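Local atomic coordinates of regulatory protein SWI6 (Saccharomyces cerevisiae, PDB entry 1SW6), a protein that serves as the shared regulatory subunit of the yeast SBF and MBF complexes, which drive cell-cycle-dependent transcription, and is seen here as its ankyrin-repeat domain. Residues R157-L168 / Y189-S199; L205-G213 / I289-I298. One frame throughout, in Å; residues are numbered along the deposited sequence.

Interaction 1: residues R157-L168 / Y189-S199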
loop_
_atom_site.group_PDB
_atom_site.type_symbol
_atom_site.label_atom_id
_atom_site.label_comp_id
_atom_site.label_asym_id
_atom_site.label_seq_id
_atom_site.Cartn_x
_atom_site.Cartn_y
_atom_site.Cartn_z
ATOM N N ARG A 157 -16.493 2.056 -12.368
ATOM C CA ARG A 157 -16.287 1.076 -11.314
ATOM C C ARG A 157 -15.795 -0.277 -11.807
ATOM O O ARG A 157 -15.425 -1.133 -11.009
ATOM C CB ARG A 157 -17.596 0.898 -10.548
ATOM C CG ARG A 157 -18.127 2.200 -9.974
ATOM C CD ARG A 157 -19.595 2.095 -9.607
ATOM N NE ARG A 157 -20.434 1.881 -10.785
ATOM C CZ ARG A 157 -21.761 1.881 -10.763
ATOM N NH1 ARG A 157 -22.407 2.083 -9.619
ATOM N NH2 ARG A 157 -22.445 1.687 -11.887
ATOM N N LEU A 158 -15.772 -0.471 -13.119
ATOM C CA LEU A 158 -15.366 -1.761 -13.663
ATOM C C LEU A 158 -13.876 -1.968 -13.941
ATOM O O LEU A 158 -13.457 -3.083 -14.243
ATOM C CB LEU A 158 -16.165 -2.046 -14.942
ATOM C CG LEU A 158 -17.700 -2.031 -14.853
ATOM C CD1 LEU A 158 -18.281 -2.586 -16.151
ATOM C CD2 LEU A 158 -18.173 -2.881 -13.681
ATOM N N TYR A 159 -13.078 -0.909 -13.836
ATOM C CA TYR A 159 -11.647 -1.021 -14.119
ATOM C C TYR A 159 -10.846 -1.861 -13.135
ATOM O O TYR A 159 -10.910 -1.655 -11.926
ATOM C CB TYR A 159 -11.008 0.370 -14.204
ATOM C CG TYR A 159 -11.306 1.125 -15.481
ATOM C CD1 TYR A 159 -11.057 0.548 -16.725
ATOM C CD2 TYR A 159 -11.801 2.422 -15.446
ATOM C CE1 TYR A 159 -11.295 1.245 -17.899
ATOM C CE2 TYR A 159 -12.041 3.129 -16.616
ATOM C CZ TYR A 159 -11.785 2.534 -17.834
ATOM O OH TYR A 159 -12.023 3.221 -18.997
ATOM N N GLY A 160 -10.089 -2.814 -13.664
ATOM C CA GLY A 160 -9.251 -3.636 -12.815
ATOM C C GLY A 160 -7.876 -2.986 -12.755
ATOM O O GLY A 160 -7.538 -2.155 -13.608
ATOM N N ASP A 161 -7.088 -3.315 -11.737
ATOM C CA ASP A 161 -5.744 -2.764 -11.650
ATOM C C ASP A 161 -4.886 -3.687 -12.519
ATOM O O ASP A 161 -5.426 -4.506 -13.257
ATOM C CB ASP A 161 -5.255 -2.737 -10.194
ATOM C CG ASP A 161 -5.147 -4.118 -9.577
ATOM O OD1 ASP A 161 -5.352 -5.126 -10.286
ATOM O OD2 ASP A 161 -4.846 -4.193 -8.369
ATOM N N ASN A 162 -3.567 -3.582 -12.432
ATOM C CA ASN A 162 -2.699 -4.410 -13.266
ATOM C C ASN A 162 -2.873 -5.906 -13.041
ATOM O O ASN A 162 -2.440 -6.719 -13.859
ATOM C CB ASN A 162 -1.233 -4.006 -13.072
ATOM C CG ASN A 162 -0.957 -2.590 -13.561
ATOM O OD1 ASN A 162 -1.785 -1.992 -14.263
ATOM N ND2 ASN A 162 0.210 -2.049 -13.204
ATOM N N MET A 163 -3.515 -6.259 -11.934
ATOM C CA MET A 163 -3.784 -7.653 -11.609
ATOM C C MET A 163 -5.225 -7.982 -12.000
ATOM O O MET A 163 -5.670 -9.118 -11.867
ATOM C CB MET A 163 -3.598 -7.883 -10.111
ATOM C CG MET A 163 -2.165 -7.772 -9.648
ATOM S SD MET A 163 -1.237 -9.164 -10.292
ATOM C CE MET A 163 -1.667 -10.442 -9.041
ATOM N N GLY A 164 -5.948 -6.974 -12.478
ATOM C CA GLY A 164 -7.335 -7.174 -12.863
ATOM C C GLY A 164 -8.247 -7.091 -11.648
ATOM O O GLY A 164 -9.418 -7.475 -11.690
ATOM N N GLU A 165 -7.698 -6.592 -10.548
ATOM C CA GLU A 165 -8.464 -6.446 -9.323
ATOM C C GLU A 165 -9.287 -5.168 -9.348
ATOM O O GLU A 165 -8.769 -4.089 -9.639
ATOM C CB GLU A 165 -7.516 -6.481 -8.122
ATOM C CG GLU A 165 -7.028 -7.895 -7.860
ATOM C CD GLU A 165 -5.997 -8.006 -6.751
ATOM O OE1 GLU A 165 -5.859 -7.059 -5.931
ATOM O OE2 GLU A 165 -5.333 -9.069 -6.700
ATOM N N SER A 166 -10.578 -5.301 -9.068
ATOM C CA SER A 166 -11.498 -4.158 -9.065
ATOM C C SER A 166 -11.373 -3.362 -7.775
ATOM O O SER A 166 -10.668 -3.768 -6.861
ATOM C CB SER A 166 -12.937 -4.647 -9.196
ATOM O OG SER A 166 -13.302 -5.369 -8.032
ATOM N N CYS A 167 -12.070 -2.233 -7.698
ATOM C CA CYS A 167 -12.017 -1.412 -6.497
ATOM C C CYS A 167 -12.713 -2.101 -5.333
ATOM O O CYS A 167 -12.296 -1.957 -4.189
ATOM C CB CYS A 167 -12.634 -0.023 -6.741
ATOM S SG CYS A 167 -14.330 -0.019 -7.346
ATOM N N LEU A 168 -13.770 -2.856 -5.612
ATOM C CA LEU A 168 -14.468 -3.559 -4.544
ATOM C C LEU A 168 -13.537 -4.624 -3.954
ATOM O O LEU A 168 -13.598 -4.919 -2.766
ATOM C CB LEU A 168 -15.758 -4.198 -5.065
ATOM C CG LEU A 168 -16.519 -4.996 -4.003
ATOM C CD1 LEU A 168 -17.029 -4.051 -2.930
ATOM C CD2 LEU A 168 -17.681 -5.764 -4.650
ATOM N N TYR A 189 -23.236 1.106 -3.855
ATOM C CA TYR A 189 -22.546 1.820 -4.930
ATOM C C TYR A 189 -21.554 0.974 -5.735
ATOM O O TYR A 189 -21.225 1.338 -6.868
ATOM C CB TYR A 189 -21.808 3.045 -4.381
ATOM C CG TYR A 189 -22.726 4.142 -3.917
ATOM C CD1 TYR A 189 -23.422 4.033 -2.713
ATOM C CD2 TYR A 189 -22.936 5.278 -4.703
ATOM C CE1 TYR A 189 -24.309 5.023 -2.299
ATOM C CE2 TYR A 189 -23.820 6.277 -4.302
ATOM C CZ TYR A 189 -24.504 6.142 -3.098
ATOM O OH TYR A 189 -25.387 7.123 -2.697
ATOM N N LEU A 190 -21.083 -0.145 -5.181
ATOM C CA LEU A 190 -20.106 -0.962 -5.915
ATOM C C LEU A 190 -20.537 -2.375 -6.309
ATOM O O LEU A 190 -19.708 -3.152 -6.768
ATOM C CB LEU A 190 -18.774 -1.051 -5.140
ATOM C CG LEU A 190 -18.029 0.238 -4.737
ATOM C CD1 LEU A 190 -16.605 -0.112 -4.292
ATOM C CD2 LEU A 190 -17.960 1.212 -5.913
ATOM N N TYR A 191 -21.823 -2.700 -6.156
ATOM C CA TYR A 191 -22.322 -4.031 -6.516
ATOM C C TYR A 191 -21.979 -4.455 -7.948
ATOM O O TYR A 191 -21.836 -5.649 -8.221
ATOM C CB TYR A 191 -23.845 -4.118 -6.299
ATOM C CG TYR A 191 -24.665 -3.262 -7.241
ATOM C CD1 TYR A 191 -24.910 -3.666 -8.553
ATOM C CD2 TYR A 191 -25.151 -2.029 -6.832
ATOM C CE1 TYR A 191 -25.618 -2.849 -9.441
ATOM C CE2 TYR A 191 -25.855 -1.206 -7.702
ATOM C CZ TYR A 191 -26.086 -1.619 -9.005
ATOM O OH TYR A 191 -26.782 -0.788 -9.865
ATOM N N PRO A 192 -21.849 -3.494 -8.889
ATOM C CA PRO A 192 -21.516 -3.949 -10.242
ATOM C C PRO A 192 -20.208 -4.741 -10.275
ATOM O O PRO A 192 -20.028 -5.592 -11.135
ATOM C CB PRO A 192 -21.419 -2.645 -11.034
ATOM C CG PRO A 192 -22.421 -1.751 -10.334
ATOM C CD PRO A 192 -22.150 -2.046 -8.880
ATOM N N CYS A 193 -19.302 -4.463 -9.337
ATOM C CA CYS A 193 -18.019 -5.164 -9.274
ATOM C C CYS A 193 -18.172 -6.628 -8.866
ATOM O O CYS A 193 -17.296 -7.444 -9.127
ATOM C CB CYS A 193 -17.075 -4.478 -8.277
ATOM S SG CYS A 193 -16.725 -2.730 -8.610
ATOM N N LEU A 194 -19.281 -6.959 -8.219
ATOM C CA LEU A 194 -19.513 -8.332 -7.780
ATOM C C LEU A 194 -19.456 -9.346 -8.917
ATOM O O LEU A 194 -19.195 -10.521 -8.683
ATOM C CB LEU A 194 -20.872 -8.448 -7.093
ATOM C CG LEU A 194 -21.015 -7.693 -5.781
ATOM C CD1 LEU A 194 -22.455 -7.782 -5.294
ATOM C CD2 LEU A 194 -20.049 -8.294 -4.758
ATOM N N ILE A 195 -19.704 -8.909 -10.148
ATOM C CA ILE A 195 -19.674 -9.855 -11.260
ATOM C C ILE A 195 -18.318 -9.939 -11.951
ATOM O O ILE A 195 -18.154 -10.681 -12.920
ATOM C CB ILE A 195 -20.740 -9.515 -12.321
ATOM C CG1 ILE A 195 -20.321 -8.275 -13.112
ATOM C CG2 ILE A 195 -22.092 -9.311 -11.642
ATOM C CD1 ILE A 195 -21.154 -8.044 -14.349
ATOM N N LEU A 196 -17.338 -9.205 -11.433
ATOM C CA LEU A 196 -16.002 -9.180 -12.017
ATOM C C LEU A 196 -14.998 -10.200 -11.449
ATOM O O LEU A 196 -14.956 -10.445 -10.243
ATOM C CB LEU A 196 -15.412 -7.772 -11.861
ATOM C CG LEU A 196 -16.253 -6.591 -12.347
ATOM C CD1 LEU A 196 -15.549 -5.262 -12.018
ATOM C CD2 LEU A 196 -16.471 -6.730 -13.847
ATOM N N GLU A 197 -14.188 -10.786 -12.334
ATOM C CA GLU A 197 -13.133 -11.723 -11.940
ATOM C C GLU A 197 -11.819 -11.084 -12.393
ATOM O O GLU A 197 -11.793 -10.361 -13.386
ATOM C CB GLU A 197 -13.302 -13.088 -12.623
ATOM C CG GLU A 197 -13.250 -13.057 -14.143
ATOM C CD GLU A 197 -13.433 -14.436 -14.763
ATOM O OE1 GLU A 197 -13.352 -14.556 -16.004
ATOM O OE2 GLU A 197 -13.656 -15.406 -14.009
ATOM N N ASP A 198 -10.733 -11.337 -11.671
ATOM C CA ASP A 198 -9.451 -10.746 -12.031
ATOM C C ASP A 198 -8.648 -11.620 -13.001
ATOM O O ASP A 198 -9.167 -12.594 -13.554
ATOM C CB ASP A 198 -8.644 -10.446 -10.760
ATOM C CG ASP A 198 -8.286 -11.691 -9.976
ATOM O OD1 ASP A 198 -7.843 -11.546 -8.816
ATOM O OD2 ASP A 198 -8.423 -12.812 -10.515
ATOM N N SER A 199 -7.384 -11.266 -13.210
ATOM C CA SER A 199 -6.528 -12.005 -14.127
ATOM C C SER A 199 -6.290 -13.459 -13.723
ATOM O O SER A 199 -5.738 -14.239 -14.497
ATOM C CB SER A 199 -5.193 -11.278 -14.280
ATOM O OG SER A 199 -5.411 -9.987 -14.820
HETATM O O HOH W 1 -25.401 1.646 -9.910
HETATM O O HOH W 2 -2.814 -9.083 -15.134
HETATM O O HOH W 3 -5.075 -11.834 -7.671
HETATM O O HOH W 4 -14.696 -7.860 -8.124
#

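Interaction 2: residues L205-G213 / I289-I298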
loop_
_atom_site.group_PDB
_atom_site.type_symbol
_atom_site.label_atom_id
_atom_site.label_comp_id
_atom_site.label_asym_id
_atom_site.label_seq_id
_atom_site.Cartn_x
_atom_site.Cartn_y
_atom_site.Cartn_z
ATOM N N LEU A 205 -15.360 -13.408 -3.775
ATOM C CA LEU A 205 -15.345 -14.414 -2.710
ATOM C C LEU A 205 -13.973 -15.029 -2.546
ATOM O O LEU A 205 -13.572 -15.358 -1.442
ATOM C CB LEU A 205 -16.351 -15.538 -2.971
ATOM C CG LEU A 205 -17.829 -15.200 -2.805
ATOM C CD1 LEU A 205 -18.673 -16.480 -2.910
ATOM C CD2 LEU A 205 -18.035 -14.530 -1.443
ATOM N N HIS A 206 -13.248 -15.204 -3.644
ATOM C CA HIS A 206 -11.917 -15.792 -3.539
ATOM C C HIS A 206 -11.047 -14.866 -2.710
ATOM O O HIS A 206 -10.296 -15.315 -1.855
ATOM C CB HIS A 206 -11.275 -15.976 -4.916
ATOM C CG HIS A 206 -11.733 -17.198 -5.644
ATOM N ND1 HIS A 206 -12.611 -17.148 -6.704
ATOM C CD2 HIS A 206 -11.417 -18.506 -5.477
ATOM C CE1 HIS A 206 -12.814 -18.369 -7.162
ATOM N NE2 HIS A 206 -12.102 -19.212 -6.436
ATOM N N HIS A 207 -11.163 -13.568 -2.967
ATOM C CA HIS A 207 -10.367 -12.584 -2.253
ATOM C C HIS A 207 -10.732 -12.478 -0.780
ATOM O O HIS A 207 -9.846 -12.304 0.058
ATOM C CB HIS A 207 -10.477 -11.211 -2.939
ATOM C CG HIS A 207 -9.760 -11.135 -4.253
ATOM N ND1 HIS A 207 -8.383 -11.136 -4.353
ATOM C CD2 HIS A 207 -10.227 -11.088 -5.524
ATOM C CE1 HIS A 207 -8.036 -11.093 -5.627
ATOM N NE2 HIS A 207 -9.136 -11.062 -6.359
ATOM N N ILE A 208 -12.020 -12.591 -0.454
ATOM C CA ILE A 208 -12.451 -12.513 0.941
ATOM C C ILE A 208 -11.751 -13.641 1.697
ATOM O O ILE A 208 -11.121 -13.426 2.736
ATOM C CB ILE A 208 -13.987 -12.677 1.083
ATOM C CG1 ILE A 208 -14.705 -11.455 0.488
ATOM C CG2 ILE A 208 -14.354 -12.872 2.553
ATOM C CD1 ILE A 208 -16.198 -11.459 0.673
ATOM N N ILE A 209 -11.855 -14.846 1.155
ATOM C CA ILE A 209 -11.222 -15.997 1.762
ATOM C C ILE A 209 -9.705 -15.842 1.823
ATOM O O ILE A 209 -9.106 -16.145 2.846
ATOM C CB ILE A 209 -11.605 -17.276 1.001
ATOM C CG1 ILE A 209 -12.874 -17.874 1.622
ATOM C CG2 ILE A 209 -10.469 -18.280 1.039
ATOM C CD1 ILE A 209 -14.078 -16.963 1.593
ATOM N N ILE A 210 -9.078 -15.375 0.743
ATOM C CA ILE A 210 -7.625 -15.198 0.769
ATOM C C ILE A 210 -7.255 -14.296 1.943
ATOM O O ILE A 210 -6.258 -14.517 2.632
ATOM C CB ILE A 210 -7.083 -14.532 -0.519
ATOM C CG1 ILE A 210 -7.222 -15.472 -1.713
ATOM C CG2 ILE A 210 -5.623 -14.151 -0.325
ATOM C CD1 ILE A 210 -6.456 -16.747 -1.583
ATOM N N THR A 211 -8.076 -13.278 2.170
ATOM C CA THR A 211 -7.838 -12.336 3.254
ATOM C C THR A 211 -8.017 -12.979 4.617
ATOM O O THR A 211 -7.255 -12.706 5.549
ATOM C CB THR A 211 -8.781 -11.120 3.154
ATOM O OG1 THR A 211 -8.415 -10.324 2.026
ATOM C CG2 THR A 211 -8.696 -10.274 4.395
ATOM N N SER A 212 -9.032 -13.822 4.738
ATOM C CA SER A 212 -9.307 -14.492 6.005
ATOM C C SER A 212 -8.070 -15.222 6.542
ATOM O O SER A 212 -7.974 -15.494 7.738
ATOM C CB SER A 212 -10.442 -15.503 5.834
ATOM O OG SER A 212 -9.993 -16.630 5.103
ATOM N N GLY A 213 -7.133 -15.537 5.656
ATOM C CA GLY A 213 -5.932 -16.241 6.070
ATOM C C GLY A 213 -4.837 -15.355 6.645
ATOM O O GLY A 213 -3.950 -15.842 7.351
ATOM N N ILE A 289 -9.616 -23.072 -1.274
ATOM C CA ILE A 289 -8.540 -22.200 -0.807
ATOM C C ILE A 289 -8.657 -22.118 0.713
ATOM O O ILE A 289 -7.658 -22.131 1.438
ATOM C CB ILE A 289 -8.686 -20.772 -1.390
ATOM C CG1 ILE A 289 -8.288 -20.768 -2.872
ATOM C CG2 ILE A 289 -7.864 -19.774 -0.567
ATOM C CD1 ILE A 289 -8.590 -19.469 -3.587
ATOM N N ALA A 290 -9.892 -22.045 1.191
ATOM C CA ALA A 290 -10.155 -21.952 2.617
ATOM C C ALA A 290 -9.784 -23.233 3.370
ATOM O O ALA A 290 -9.290 -23.172 4.491
ATOM C CB ALA A 290 -11.640 -21.617 2.852
ATOM N N ALA A 291 -10.043 -24.388 2.764
ATOM C CA ALA A 291 -9.731 -25.662 3.411
ATOM C C ALA A 291 -8.229 -25.779 3.634
ATOM O O ALA A 291 -7.783 -26.337 4.634
ATOM C CB ALA A 291 -10.233 -26.829 2.554
ATOM N N ARG A 292 -7.456 -25.244 2.695
ATOM C CA ARG A 292 -6.002 -25.278 2.783
ATOM C C ARG A 292 -5.443 -24.317 3.832
ATOM O O ARG A 292 -4.381 -24.573 4.404
ATOM C CB ARG A 292 -5.392 -24.962 1.420
ATOM C CG ARG A 292 -4.878 -26.175 0.685
ATOM C CD ARG A 292 -4.411 -25.788 -0.693
ATOM N NE ARG A 292 -5.522 -25.742 -1.634
ATOM C CZ ARG A 292 -5.711 -24.779 -2.529
ATOM N NH1 ARG A 292 -4.863 -23.762 -2.616
ATOM N NH2 ARG A 292 -6.756 -24.837 -3.338
ATOM N N LEU A 293 -6.150 -23.213 4.079
ATOM C CA LEU A 293 -5.711 -22.236 5.075
ATOM C C LEU A 293 -5.884 -22.802 6.485
ATOM O O LEU A 293 -5.149 -22.444 7.409
ATOM C CB LEU A 293 -6.499 -20.930 4.936
ATOM C CG LEU A 293 -6.418 -20.204 3.588
ATOM C CD1 LEU A 293 -7.228 -18.923 3.666
ATOM C CD2 LEU A 293 -4.971 -19.883 3.240
ATOM N N GLY A 294 -6.863 -23.683 6.652
ATOM C CA GLY A 294 -7.085 -24.284 7.957
ATOM C C GLY A 294 -8.044 -23.547 8.873
ATOM O O GLY A 294 -8.577 -24.137 9.814
ATOM N N ASN A 295 -8.260 -22.261 8.614
ATOM C CA ASN A 295 -9.173 -21.456 9.422
ATOM C C ASN A 295 -10.579 -22.060 9.329
ATOM O O ASN A 295 -11.314 -21.817 8.375
ATOM C CB ASN A 295 -9.145 -20.010 8.911
ATOM C CG ASN A 295 -10.271 -19.157 9.472
ATOM O OD1 ASN A 295 -10.582 -19.211 10.668
ATOM N ND2 ASN A 295 -10.876 -18.344 8.607
ATOM N N ILE A 296 -10.938 -22.856 10.330
ATOM C CA ILE A 296 -12.228 -23.536 10.368
ATOM C C ILE A 296 -13.444 -22.608 10.394
ATOM O O ILE A 296 -14.515 -22.961 9.888
ATOM C CB ILE A 296 -12.320 -24.480 11.587
ATOM C CG1 ILE A 296 -13.627 -25.277 11.531
ATOM C CG2 ILE A 296 -12.258 -23.670 12.879
ATOM C CD1 ILE A 296 -13.777 -26.313 12.625
ATOM N N SER A 297 -13.284 -21.432 10.988
ATOM C CA SER A 297 -14.376 -20.475 11.079
ATOM C C SER A 297 -15.040 -20.171 9.732
ATOM O O SER A 297 -16.244 -20.345 9.581
ATOM C CB SER A 297 -13.870 -19.175 11.705
ATOM O OG SER A 297 -14.840 -18.147 11.585
ATOM N N ILE A 298 -14.253 -19.728 8.755
ATOM C CA ILE A 298 -14.799 -19.384 7.453
ATOM C C ILE A 298 -15.121 -20.622 6.601
ATOM O O ILE A 298 -15.943 -20.558 5.691
ATOM C CB ILE A 298 -13.853 -18.390 6.716
ATOM C CG1 ILE A 298 -14.638 -17.619 5.657
ATOM C CG2 ILE A 298 -12.679 -19.121 6.099
ATOM C CD1 ILE A 298 -13.941 -16.371 5.189
#

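Interaction 1: residues R157-L168 / Y189-S199
L168 and C193 meet CB to CB at 3.5 Å, in the tightest part of a contact within the ankyrin-repeat domain, built mainly of the second repeat with the edges of the first and third. L168 sits at the start of helix 167-173. With CG anti to the backbone N (chi1 178°), L168 carries its CD2 to CD2 of L194, also 3.5 Å away, while its CD1 slides past L190. The neighbouring C167 touches both L190 CD1 and the SG of C193 with its SG, the two lying roughly at right angles from it; C193 SG in turn lies 3.2 Å from the carbonyl O of R157. That arginine closes one flank: its chain bends at chi3, the CG of P192 lies over the centre of one guanidinium face, 3.7 Å from CZ, and NH1 donates to Y189 O at 3.1 Å (145° at the hydrogen). D33 takes NE in a salt bridge. A leucine here would probably leave the Y189 carbonyl without this donor, uncover the P192 ring and deprive D33 of its countercharge.

At the exposed turn D161-G164, of type I, packing gives way to polar links: M163 O accepts the backbone N of S199 at 3.1 Å, and a water joins N162 O to S199 OG. Buried behind it, the carboxylates of E165 and D198 lie side by side, their planes 29° apart. K170 and K173 pair with E165; M200 N and R202 N hold D198 OD2, and H207 NE2 bonds OD1. One water donates to both acids, 2.9 Å from E165 OE2 and 3.0 Å from D198 OD1.

Interaction 2: residues L205-G213 / I289-I298
The carbonyl O of H206 accepts the backbone N of I210 at 2.9 Å, one turn of helix 205-212, and the side chains of these two residues both reach I289. They belong to an ankyrin stack, in which this helix from the third repeat runs almost parallel to helix 289-293 from the fourth, 4° apart in direction with axes 9.4 Å from each other. H206 is the histidine of a TPLH-like sequence. Its ring turns an edge to I289, CD2 lying 3.5 Å from CD1, while NE2 bonds to the carbonyl O of D284 and so links the two repeats.

Between the helices I209 is a knob in a hole formed by I289, A290, L293 and I298. Its CG2 presses on CG2 of I289 at a tight 3.4 Å, and its CD1 leads the other way, to CD1 of I298 at 3.6 Å. I289 has CG2 anti to its backbone N (chi1 -74° for CG1), and this branch also receives CD1 of I210 from the neighbouring position on the helix.

Near the end of helix 205-212, the CB of S212 lies 3.7 Å from CD1 of I298 and looser against the amide ND2 of N295, the N-cap of the next helix. The last piece is L293: its CD1 comes within 3.5 Å of the I209 carbonyl O and 3.8 Å of G213 CA.

Interaction 1 lies near the middle of the chain, its centre about 5 Å from the chain's own, while interaction 2 is farther along the stack, about 17 Å out; the two centres are about 20 Å apart. Helix 204-212 of the second is the next element after strand 196-197 of the first, and H207 joins the two contacts directly. Its NE2 lies 2.8 Å from D198 OD1, a probable hydrogen bond, and its CE1 packs 3.5 Å from E165 OE2. On the same helix H206 bonds onward to D284, so H207 packs against E165 of the second repeat while H206 reaches the fourth. T211, a turn further along the helix, touches C217 of the second subunit.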